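Local coordinates for protein alpha-1,2-Mannosidase (Trichoderma reesei, PDB 1HCU) that probably trims alpha-1,2-linked mannose residues from high-mannose N-glycans as a calcium-dependent glycosyl hydrolase of family 47, at residues D49-W54 with V98-I103; T139-L144 with L183-L188; I84-T89 with I103-G108. All coordinates share one frame; numbering follows the deposited sequence.

Contact 1: D49-W54 with V98-I103; sequences DERNGW and VFETNI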
loop_
_atom_site.group_PDB
_atom_site.type_symbol
_atom_site.label_atom_id
_atom_site.label_comp_id
_atom_site.label_asym_id
_atom_site.label_seq_id
_atom_site.Cartn_x
_atom_site.Cartn_y
_atom_site.Cartn_z
ATOM N N ASP A 49 13.315 7.083 13.949
ATOM C CA ASP A 49 13.099 5.649 14.064
ATOM C C ASP A 49 11.619 5.339 14.336
ATOM O O ASP A 49 11.291 4.663 15.313
ATOM C CB ASP A 49 13.992 5.064 15.164
ATOM C CG ASP A 49 15.432 4.854 14.701
ATOM O OD1 ASP A 49 15.631 4.214 13.645
ATOM O OD2 ASP A 49 16.370 5.316 15.391
ATOM N N GLU A 50 10.736 5.840 13.465
ATOM C CA GLU A 50 9.286 5.626 13.593
ATOM C C GLU A 50 8.936 4.150 13.477
ATOM O O GLU A 50 7.898 3.707 13.959
ATOM C CB GLU A 50 8.507 6.370 12.497
ATOM C CG GLU A 50 8.658 7.880 12.489
ATOM C CD GLU A 50 7.809 8.552 11.400
ATOM O OE1 GLU A 50 7.898 8.141 10.216
ATOM O OE2 GLU A 50 7.057 9.495 11.731
ATOM N N ARG A 51 9.807 3.402 12.817
ATOM C CA ARG A 51 9.589 1.980 12.608
ATOM C C ARG A 51 10.368 1.150 13.624
ATOM O O ARG A 51 10.985 0.136 13.282
ATOM C CB ARG A 51 10.007 1.611 11.182
ATOM C CG ARG A 51 8.920 0.963 10.318
ATOM C CD ARG A 51 7.615 1.770 10.281
ATOM N NE ARG A 51 6.781 1.479 11.444
ATOM C CZ ARG A 51 5.728 2.195 11.817
ATOM N NH1 ARG A 51 5.358 3.262 11.114
ATOM N NH2 ARG A 51 5.063 1.857 12.912
ATOM N N ASN A 52 10.354 1.598 14.874
ATOM C CA ASN A 52 11.028 0.883 15.954
ATOM C C ASN A 52 12.552 0.736 15.812
ATOM O O ASN A 52 13.169 -0.059 16.516
ATOM C CB ASN A 52 10.377 -0.495 16.127
ATOM C CG ASN A 52 8.897 -0.396 16.432
ATOM O OD1 ASN A 52 8.503 0.141 17.461
ATOM N ND2 ASN A 52 8.068 -0.898 15.526
ATOM N N GLY A 53 13.150 1.495 14.899
ATOM C CA GLY A 53 14.588 1.449 14.732
ATOM C C GLY A 53 15.209 0.189 14.150
ATOM O O GLY A 53 16.388 -0.089 14.390
ATOM N N TRP A 54 14.436 -0.574 13.386
ATOM C CA TRP A 54 14.957 -1.784 12.778
ATOM C C TRP A 54 15.551 -1.532 11.385
ATOM O O TRP A 54 16.077 -2.451 10.761
ATOM C CB TRP A 54 13.866 -2.868 12.700
ATOM C CG TRP A 54 13.547 -3.507 14.035
ATOM C CD1 TRP A 54 14.447 -3.953 14.970
ATOM C CD2 TRP A 54 12.245 -3.790 14.568
ATOM N NE1 TRP A 54 13.784 -4.492 16.050
ATOM C CE2 TRP A 54 12.433 -4.407 15.830
ATOM C CE3 TRP A 54 10.938 -3.584 14.103
ATOM C CZ2 TRP A 54 11.363 -4.819 16.633
ATOM C CZ3 TRP A 54 9.871 -3.995 14.904
ATOM C CH2 TRP A 54 10.095 -4.606 16.158
ATOM N N VAL A 98 1.613 -3.873 14.926
ATOM C CA VAL A 98 1.577 -5.178 14.288
ATOM C C VAL A 98 1.429 -4.983 12.772
ATOM O O VAL A 98 2.157 -5.589 11.986
ATOM C CB VAL A 98 0.382 -6.003 14.809
ATOM C CG1 VAL A 98 0.320 -7.343 14.088
ATOM C CG2 VAL A 98 0.503 -6.185 16.318
ATOM N N PHE A 99 0.494 -4.116 12.381
ATOM C CA PHE A 99 0.214 -3.810 10.970
ATOM C C PHE A 99 1.383 -3.199 10.189
ATOM O O PHE A 99 1.819 -3.750 9.175
ATOM C CB PHE A 99 -1.005 -2.878 10.878
ATOM C CG PHE A 99 -1.235 -2.301 9.503
ATOM C CD1 PHE A 99 -1.644 -3.112 8.444
ATOM C CD2 PHE A 99 -1.045 -0.940 9.267
ATOM C CE1 PHE A 99 -1.860 -2.577 7.174
ATOM C CE2 PHE A 99 -1.258 -0.395 8.000
ATOM C CZ PHE A 99 -1.667 -1.216 6.951
ATOM N N GLU A 100 1.881 -2.055 10.648
ATOM C CA GLU A 100 2.992 -1.382 9.970
ATOM C C GLU A 100 4.225 -2.278 9.897
ATOM O O GLU A 100 4.899 -2.336 8.865
ATOM C CB GLU A 100 3.362 -0.084 10.696
ATOM C CG GLU A 100 2.234 0.940 10.846
ATOM C CD GLU A 100 1.692 1.434 9.509
ATOM O OE1 GLU A 100 2.436 1.403 8.507
ATOM O OE2 GLU A 100 0.523 1.871 9.465
ATOM N N THR A 101 4.520 -2.979 10.989
ATOM C CA THR A 101 5.685 -3.856 11.032
ATOM C C THR A 101 5.548 -5.018 10.049
ATOM O O THR A 101 6.500 -5.390 9.362
ATOM C CB THR A 101 5.897 -4.420 12.458
ATOM O OG1 THR A 101 5.998 -3.332 13.383
ATOM C CG2 THR A 101 7.173 -5.249 12.530
ATOM N N ASN A 102 4.346 -5.572 9.978
ATOM C CA ASN A 102 4.048 -6.689 9.103
ATOM C C ASN A 102 4.239 -6.391 7.620
ATOM O O ASN A 102 4.968 -7.098 6.923
ATOM C CB ASN A 102 2.605 -7.146 9.344
ATOM C CG ASN A 102 2.144 -8.169 8.326
ATOM O OD1 ASN A 102 2.516 -9.343 8.390
ATOM N ND2 ASN A 102 1.348 -7.724 7.367
ATOM N N ILE A 103 3.573 -5.349 7.137
ATOM C CA ILE A 103 3.635 -4.995 5.724
ATOM C C ILE A 103 5.014 -4.538 5.241
ATOM O O ILE A 103 5.388 -4.794 4.089
ATOM C CB ILE A 103 2.567 -3.911 5.377
ATOM C CG1 ILE A 103 2.927 -2.573 6.027
ATOM C CG2 ILE A 103 1.191 -4.374 5.846
ATOM C CD1 ILE A 103 1.992 -1.427 5.651
HETATM O O HOH W 1 7.412 -1.030 12.824
#
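Arg51 lays one face of its guanidinium over the aliphatic base of Glu100, whose CB sits above the centre of the flat group. The closest pair is NH2 of Arg51 and CB of Glu100 at 3.4 Å, and CG of Glu100 follows at 3.6 Å from the same nitrogen. Bends at chi2 (52°) and chi3 (-83°) of Arg51 turn the group over these methylenes. A second apolar touch joins CZ3 of Trp54 to CG2 of Thr101 at 3.8 Å, the methyl meeting the indole obliquely, while CB of Asn52 rests on one face of that indole near its rim.

The loop making these contacts carries two overlapping turns, type I from Asp49 to Asn52 and type I' from Arg51 to Trp54. It packs against the start of helix 98-117, one of the helices of the (alpha/alpha)7 barrel of family 47, where Glu100 is a predicted proton donor.

A water joins the two segments on the polar side. NE of Arg51 donates to it over 2.9 Å at the edge of the guanidinium and in its plane, and the water in turn donates to OG1 of Thr101 over 2.8 Å. That hydroxyl is also hydrogen-bonded to Ser97 O. With an alanine in place of Arg51, the water would probably lose its donor and the methylenes of Glu100 their flat cover. NH1 of Arg51 stands 4.3 Å from OE1 of Glu100, which lies well out of the guanidinium plane; the salt bridge of OE1 is made with Arg104.

Contact 2: T139-L144 with L183-L188; sequences TLANGL and LEWTRL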
loop_
_atom_site.group_PDB
_atom_site.type_symbol
_atom_site.label_atom_id
_atom_site.label_comp_id
_atom_site.label_asym_id
_atom_site.label_seq_id
_atom_site.Cartn_x
_atom_site.Cartn_y
_atom_site.Cartn_z
ATOM N N THR A 139 11.815 -14.955 12.939
ATOM C CA THR A 139 12.157 -14.436 14.261
ATOM C C THR A 139 11.208 -13.287 14.617
ATOM O O THR A 139 10.676 -13.232 15.732
ATOM C CB THR A 139 13.631 -13.931 14.314
ATOM O OG1 THR A 139 14.525 -15.037 14.139
ATOM C CG2 THR A 139 13.929 -13.256 15.648
ATOM N N LEU A 140 10.995 -12.380 13.666
ATOM C CA LEU A 140 10.102 -11.240 13.865
ATOM C C LEU A 140 8.690 -11.746 14.158
ATOM O O LEU A 140 8.047 -11.331 15.128
ATOM C CB LEU A 140 10.046 -10.374 12.602
ATOM C CG LEU A 140 9.977 -8.846 12.705
ATOM C CD1 LEU A 140 9.501 -8.281 11.361
ATOM C CD2 LEU A 140 9.047 -8.405 13.817
ATOM N N ALA A 141 8.208 -12.642 13.306
ATOM C CA ALA A 141 6.866 -13.179 13.464
ATOM C C ALA A 141 6.670 -13.902 14.792
ATOM O O ALA A 141 5.584 -13.871 15.354
ATOM C CB ALA A 141 6.533 -14.114 12.309
ATOM N N ASN A 142 7.715 -14.548 15.298
ATOM C CA ASN A 142 7.581 -15.255 16.564
ATOM C C ASN A 142 7.327 -14.302 17.724
ATOM O O ASN A 142 6.846 -14.716 18.776
ATOM C CB ASN A 142 8.813 -16.129 16.837
ATOM C CG ASN A 142 8.789 -17.425 16.040
ATOM O OD1 ASN A 142 7.723 -18.001 15.809
ATOM N ND2 ASN A 142 9.958 -17.895 15.629
ATOM N N GLY A 143 7.635 -13.026 17.531
ATOM C CA GLY A 143 7.395 -12.062 18.584
ATOM C C GLY A 143 6.050 -11.411 18.341
ATOM O O GLY A 143 5.251 -11.194 19.259
ATOM N N LEU A 144 5.794 -11.109 17.079
ATOM C CA LEU A 144 4.553 -10.474 16.680
ATOM C C LEU A 144 3.344 -11.357 16.990
ATOM O O LEU A 144 2.271 -10.856 17.321
ATOM C CB LEU A 144 4.602 -10.165 15.182
ATOM C CG LEU A 144 4.757 -8.722 14.671
ATOM C CD1 LEU A 144 5.565 -7.841 15.607
ATOM C CD2 LEU A 144 5.396 -8.802 13.301
ATOM N N LEU A 183 -1.853 -12.363 4.089
ATOM C CA LEU A 183 -0.960 -12.622 2.965
ATOM C C LEU A 183 0.453 -12.987 3.421
ATOM O O LEU A 183 0.976 -14.039 3.059
ATOM C CB LEU A 183 -0.868 -11.399 2.045
ATOM C CG LEU A 183 -0.700 -11.634 0.534
ATOM C CD1 LEU A 183 -0.136 -10.365 -0.121
ATOM C CD2 LEU A 183 0.207 -12.806 0.270
ATOM N N GLU A 184 1.079 -12.133 4.224
ATOM C CA GLU A 184 2.446 -12.433 4.628
ATOM C C GLU A 184 2.619 -13.551 5.641
ATOM O O GLU A 184 3.629 -14.248 5.624
ATOM C CB GLU A 184 3.204 -11.164 5.078
ATOM C CG GLU A 184 2.419 -10.028 5.703
ATOM C CD GLU A 184 1.460 -9.340 4.749
ATOM O OE1 GLU A 184 0.258 -9.670 4.788
ATOM O OE2 GLU A 184 1.908 -8.473 3.958
ATOM N N TRP A 185 1.626 -13.745 6.498
ATOM C CA TRP A 185 1.692 -14.806 7.494
ATOM C C TRP A 185 1.437 -16.176 6.852
ATOM O O TRP A 185 2.013 -17.179 7.271
ATOM C CB TRP A 185 0.700 -14.517 8.628
ATOM C CG TRP A 185 1.235 -13.475 9.582
ATOM C CD1 TRP A 185 1.540 -12.170 9.296
ATOM C CD2 TRP A 185 1.615 -13.686 10.947
ATOM N NE1 TRP A 185 2.092 -11.563 10.399
ATOM C CE2 TRP A 185 2.151 -12.468 11.427
ATOM C CE3 TRP A 185 1.558 -14.788 11.811
ATOM C CZ2 TRP A 185 2.629 -12.322 12.737
ATOM C CZ3 TRP A 185 2.036 -14.642 13.117
ATOM C CH2 TRP A 185 2.563 -13.417 13.563
ATOM N N THR A 186 0.586 -16.217 5.829
ATOM C CA THR A 186 0.324 -17.474 5.139
ATOM C C THR A 186 1.564 -17.805 4.315
ATOM O O THR A 186 1.977 -18.959 4.227
ATOM C CB THR A 186 -0.909 -17.381 4.200
ATOM O OG1 THR A 186 -2.104 -17.271 4.988
ATOM C CG2 THR A 186 -1.009 -18.623 3.323
ATOM N N ARG A 187 2.171 -16.772 3.737
ATOM C CA ARG A 187 3.381 -16.936 2.934
ATOM C C ARG A 187 4.491 -17.496 3.820
ATOM O O ARG A 187 5.242 -18.374 3.408
ATOM C CB ARG A 187 3.814 -15.584 2.338
ATOM C CG ARG A 187 4.967 -15.675 1.344
ATOM C CD ARG A 187 4.620 -16.647 0.228
ATOM N NE ARG A 187 5.757 -16.985 -0.626
ATOM C CZ ARG A 187 5.921 -18.173 -1.209
ATOM N NH1 ARG A 187 5.019 -19.132 -1.019
ATOM N NH2 ARG A 187 6.973 -18.402 -1.993
ATOM N N LEU A 188 4.583 -16.989 5.045
ATOM C CA LEU A 188 5.608 -17.451 5.978
ATOM C C LEU A 188 5.423 -18.949 6.310
ATOM O O LEU A 188 6.391 -19.708 6.302
ATOM C CB LEU A 188 5.573 -16.600 7.263
ATOM C CG LEU A 188 6.682 -16.841 8.297
ATOM C CD1 LEU A 188 8.032 -16.556 7.672
ATOM C CD2 LEU A 188 6.467 -15.966 9.512
#
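Trp185 pushes the six-membered end of its indole against the last turn of helix 127-144, where Ala141 and Leu144 receive it from different directions. The two helices belong to the largely helical (alpha/alpha)7 barrel of family 47, and they pack steeply inclined: the axes of 139-144 and 183-188 come within 11.8 Å, with 121° between their N-to-C directions.

CB of Ala141 lies over one face of the indole, offset toward the rim and 4.2 Å from CH2 of Trp185. CB of Leu144 comes instead at the ring edge, in the indole plane, 3.8 Å from CZ2 of Trp185. The same corner of the ring also meets backbone, CH2 of Trp185 being 3.5 Å from the carbonyl O of Ala141. With CG beside its backbone N (chi1 -78°), Trp185 carries the ring across to helix 127-144, although its CB does not itself point at that helix.

Leu188, one turn further along, has CG anti to its backbone N (chi1 -173°) and brings its CD2 branch to Ala141, whose small side chain is thus met by both Trp185 and Leu188. Tyr197 of helix 196-209 packs on both Ala141 and Leu188. Trp185 is also touched by Asn102 and Leu106 of helix 98-117 and makes an edge-to-face pair with Phe148. Within helix 127-144, Leu140 O accepts from the backbone N of both Gly143 and Leu144. The tightest touch between the two segments is methyl to methyl, CD2 of Leu188 standing 3.4 Å from CB of Ala141.

Contact 3: I84-T89 with I103-G108; sequences INFTTT and IRYLGG. With NAG (2-acetamido-2-deoxy-beta-D-glucopyranose), chain F.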
loop_
_atom_site.group_PDB
_atom_site.type_symbol
_atom_site.label_atom_id
_atom_site.label_comp_id
_atom_site.label_asym_id
_atom_site.label_seq_id
_atom_site.Cartn_x
_atom_site.Cartn_y
_atom_site.Cartn_z
ATOM N N ILE A 84 20.291 -7.057 12.275
ATOM C CA ILE A 84 19.098 -6.545 12.940
ATOM C C ILE A 84 18.675 -7.447 14.099
ATOM O O ILE A 84 18.785 -8.674 14.024
ATOM C CB ILE A 84 17.900 -6.412 11.968
ATOM C CG1 ILE A 84 18.281 -5.556 10.757
ATOM C CG2 ILE A 84 16.730 -5.770 12.701
ATOM C CD1 ILE A 84 17.268 -5.608 9.615
ATOM N N ASN A 85 18.202 -6.835 15.177
ATOM C CA ASN A 85 17.746 -7.601 16.329
ATOM C C ASN A 85 16.226 -7.482 16.443
ATOM O O ASN A 85 15.710 -6.574 17.100
ATOM C CB ASN A 85 18.394 -7.089 17.621
ATOM C CG ASN A 85 18.244 -8.074 18.765
ATOM O OD1 ASN A 85 17.245 -8.792 18.845
ATOM N ND2 ASN A 85 19.232 -8.110 19.653
ATOM N N PHE A 86 15.519 -8.403 15.801
ATOM C CA PHE A 86 14.061 -8.405 15.811
ATOM C C PHE A 86 13.452 -9.018 17.065
ATOM O O PHE A 86 12.287 -9.415 17.055
ATOM C CB PHE A 86 13.522 -9.157 14.590
ATOM C CG PHE A 86 13.658 -8.406 13.301
ATOM C CD1 PHE A 86 13.019 -7.183 13.122
ATOM C CD2 PHE A 86 14.385 -8.944 12.246
ATOM C CE1 PHE A 86 13.096 -6.506 11.904
ATOM C CE2 PHE A 86 14.472 -8.277 11.017
ATOM C CZ PHE A 86 13.823 -7.054 10.846
ATOM N N THR A 87 14.223 -9.110 18.142
ATOM C CA THR A 87 13.689 -9.672 19.378
ATOM C C THR A 87 13.600 -8.597 20.448
ATOM O O THR A 87 13.319 -8.885 21.605
ATOM C CB THR A 87 14.556 -10.822 19.929
ATOM O OG1 THR A 87 15.780 -10.291 20.448
ATOM C CG2 THR A 87 14.865 -11.838 18.834
ATOM N N THR A 88 13.827 -7.351 20.059
ATOM C CA THR A 88 13.762 -6.266 21.021
ATOM C C THR A 88 13.696 -4.920 20.320
ATOM O O THR A 88 13.675 -4.851 19.094
ATOM C CB THR A 88 15.007 -6.293 21.945
ATOM O OG1 THR A 88 14.853 -5.332 22.999
ATOM C CG2 THR A 88 16.272 -5.981 21.155
ATOM N N THR A 89 13.629 -3.857 21.114
ATOM C CA THR A 89 13.634 -2.496 20.600
ATOM C C THR A 89 14.667 -1.740 21.434
ATOM O O THR A 89 14.829 -2.005 22.626
ATOM C CB THR A 89 12.247 -1.790 20.728
ATOM O OG1 THR A 89 11.815 -1.798 22.094
ATOM C CG2 THR A 89 11.204 -2.491 19.851
ATOM N N ILE A 103 3.573 -5.349 7.137
ATOM C CA ILE A 103 3.635 -4.995 5.724
ATOM C C ILE A 103 5.014 -4.538 5.241
ATOM O O ILE A 103 5.388 -4.794 4.089
ATOM C CB ILE A 103 2.567 -3.911 5.377
ATOM C CG1 ILE A 103 2.927 -2.573 6.027
ATOM C CG2 ILE A 103 1.191 -4.374 5.846
ATOM C CD1 ILE A 103 1.992 -1.427 5.651
ATOM N N ARG A 104 5.770 -3.876 6.114
ATOM C CA ARG A 104 7.108 -3.397 5.741
ATOM C C ARG A 104 8.216 -4.432 5.945
ATOM O O ARG A 104 8.835 -4.894 4.990
ATOM C CB ARG A 104 7.476 -2.137 6.534
ATOM C CG ARG A 104 6.721 -0.876 6.159
ATOM C CD ARG A 104 7.363 0.326 6.836
ATOM N NE ARG A 104 6.697 1.575 6.498
ATOM C CZ ARG A 104 5.416 1.822 6.744
ATOM N NH1 ARG A 104 4.671 0.896 7.332
ATOM N NH2 ARG A 104 4.880 2.990 6.403
ATOM N N TYR A 105 8.462 -4.791 7.198
ATOM C CA TYR A 105 9.529 -5.728 7.517
ATOM C C TYR A 105 9.295 -7.160 7.044
ATOM O O TYR A 105 10.051 -7.685 6.229
ATOM C CB TYR A 105 9.792 -5.682 9.022
ATOM C CG TYR A 105 10.377 -4.354 9.466
ATOM C CD1 TYR A 105 9.653 -3.473 10.271
ATOM C CD2 TYR A 105 11.679 -3.995 9.100
ATOM C CE1 TYR A 105 10.222 -2.265 10.712
ATOM C CE2 TYR A 105 12.253 -2.798 9.532
ATOM C CZ TYR A 105 11.524 -1.939 10.343
ATOM O OH TYR A 105 12.124 -0.789 10.816
ATOM N N LEU A 106 8.243 -7.784 7.550
ATOM C CA LEU A 106 7.923 -9.136 7.159
ATOM C C LEU A 106 7.731 -9.192 5.632
ATOM O O LEU A 106 8.298 -10.049 4.950
ATOM C CB LEU A 106 6.659 -9.579 7.902
ATOM C CG LEU A 106 6.370 -11.072 7.890
ATOM C CD1 LEU A 106 7.607 -11.803 8.396
ATOM C CD2 LEU A 106 5.147 -11.391 8.755
ATOM N N GLY A 107 6.951 -8.259 5.094
ATOM C CA GLY A 107 6.730 -8.227 3.653
ATOM C C GLY A 107 8.017 -8.014 2.877
ATOM O O GLY A 107 8.298 -8.720 1.910
ATOM N N GLY A 108 8.808 -7.037 3.311
ATOM C CA GLY A 108 10.064 -6.741 2.639
ATOM C C GLY A 108 11.049 -7.896 2.629
ATOM O O GLY A 108 11.708 -8.140 1.619
HETATM C C1 NAG F . 19.093 -8.904 20.860
HETATM C C2 NAG F . 20.424 -9.572 21.218
HETATM C C3 NAG F . 20.248 -10.404 22.491
HETATM C C4 NAG F . 19.652 -9.564 23.623
HETATM C C5 NAG F . 18.369 -8.875 23.142
HETATM C C6 NAG F . 17.824 -7.924 24.179
HETATM C C7 NAG F . 21.945 -10.177 19.448
HETATM C C8 NAG F . 22.193 -11.017 18.209
HETATM N N2 NAG F . 20.837 -10.440 20.133
HETATM O O3 NAG F . 21.502 -10.935 22.890
HETATM O O4 NAG F . 19.354 -10.403 24.736
HETATM O O5 NAG F . 18.632 -8.099 21.953
HETATM O O6 NAG F . 18.613 -6.746 24.240
HETATM O O7 NAG F . 22.747 -9.299 19.775
#
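The irregular backbone of 84-89 runs past helix 103-108 at a distance, approaching most closely where CA of Phe86 and CA of Tyr105 lie 9.8 Å apart, and the two aromatic side chains bridge the interval. Their rings form an offset edge-to-face pair, the edge of Phe86 directed toward the face of Tyr105, with centroids 5.8 Å apart and planes at 71°. CE1 of Phe86 and CD2 of Tyr105 make the nearest touch, 4.0 Å. One face of the Phe86 ring is covered over its centre by CG2 of Ile84, and Trp54 and Leu140 also meet this ring.

Phe86 is the middle residue of an N-glycosylation sequon, Asn-Phe-Thr: its side chain turns inward, while Asn85 carries the sugar and Thr87 completes the sequon. ND2 of Asn85 is bonded covalently to C1 of the N-acetylglucosamine. OD1 of Asn85 accepts from Thr87 N at 3.1 Å, an Asx turn, and also from Thr87 OG1 at 2.6 Å, both donors in the carbonyl plane, which holds the carboxamide in place. Thr88 flanks the glycan, its CG2 3.3 Å from the sugar ring oxygen O5. Tyr105 OH is hydrogen-bonded to Arg51 O.

How the contacts relate
From the N terminus, the loop 49-54 comes first and 84-89 second; both pair with helix 98-117 later in the chain. Contact 1 closes its loop at 98-103 and contact 3 closes its own at 103-108, so the two cross along the chain and share Ile103, joining two loops to successive turns of one barrel helix. Contact 2 follows in series, opening on helix 127-144 and closing on helix 182-192 after a mostly non-helical stretch. Side chains connect all three: Thr101 of contact 1 packs on Leu140 and Leu144, Tyr105 of contact 3 also on Leu140, and Thr87 touches Thr139. Helix 98-117 thus meets both loops and both helices of contact 2, while 84-89 also reaches helix 127-144 directly.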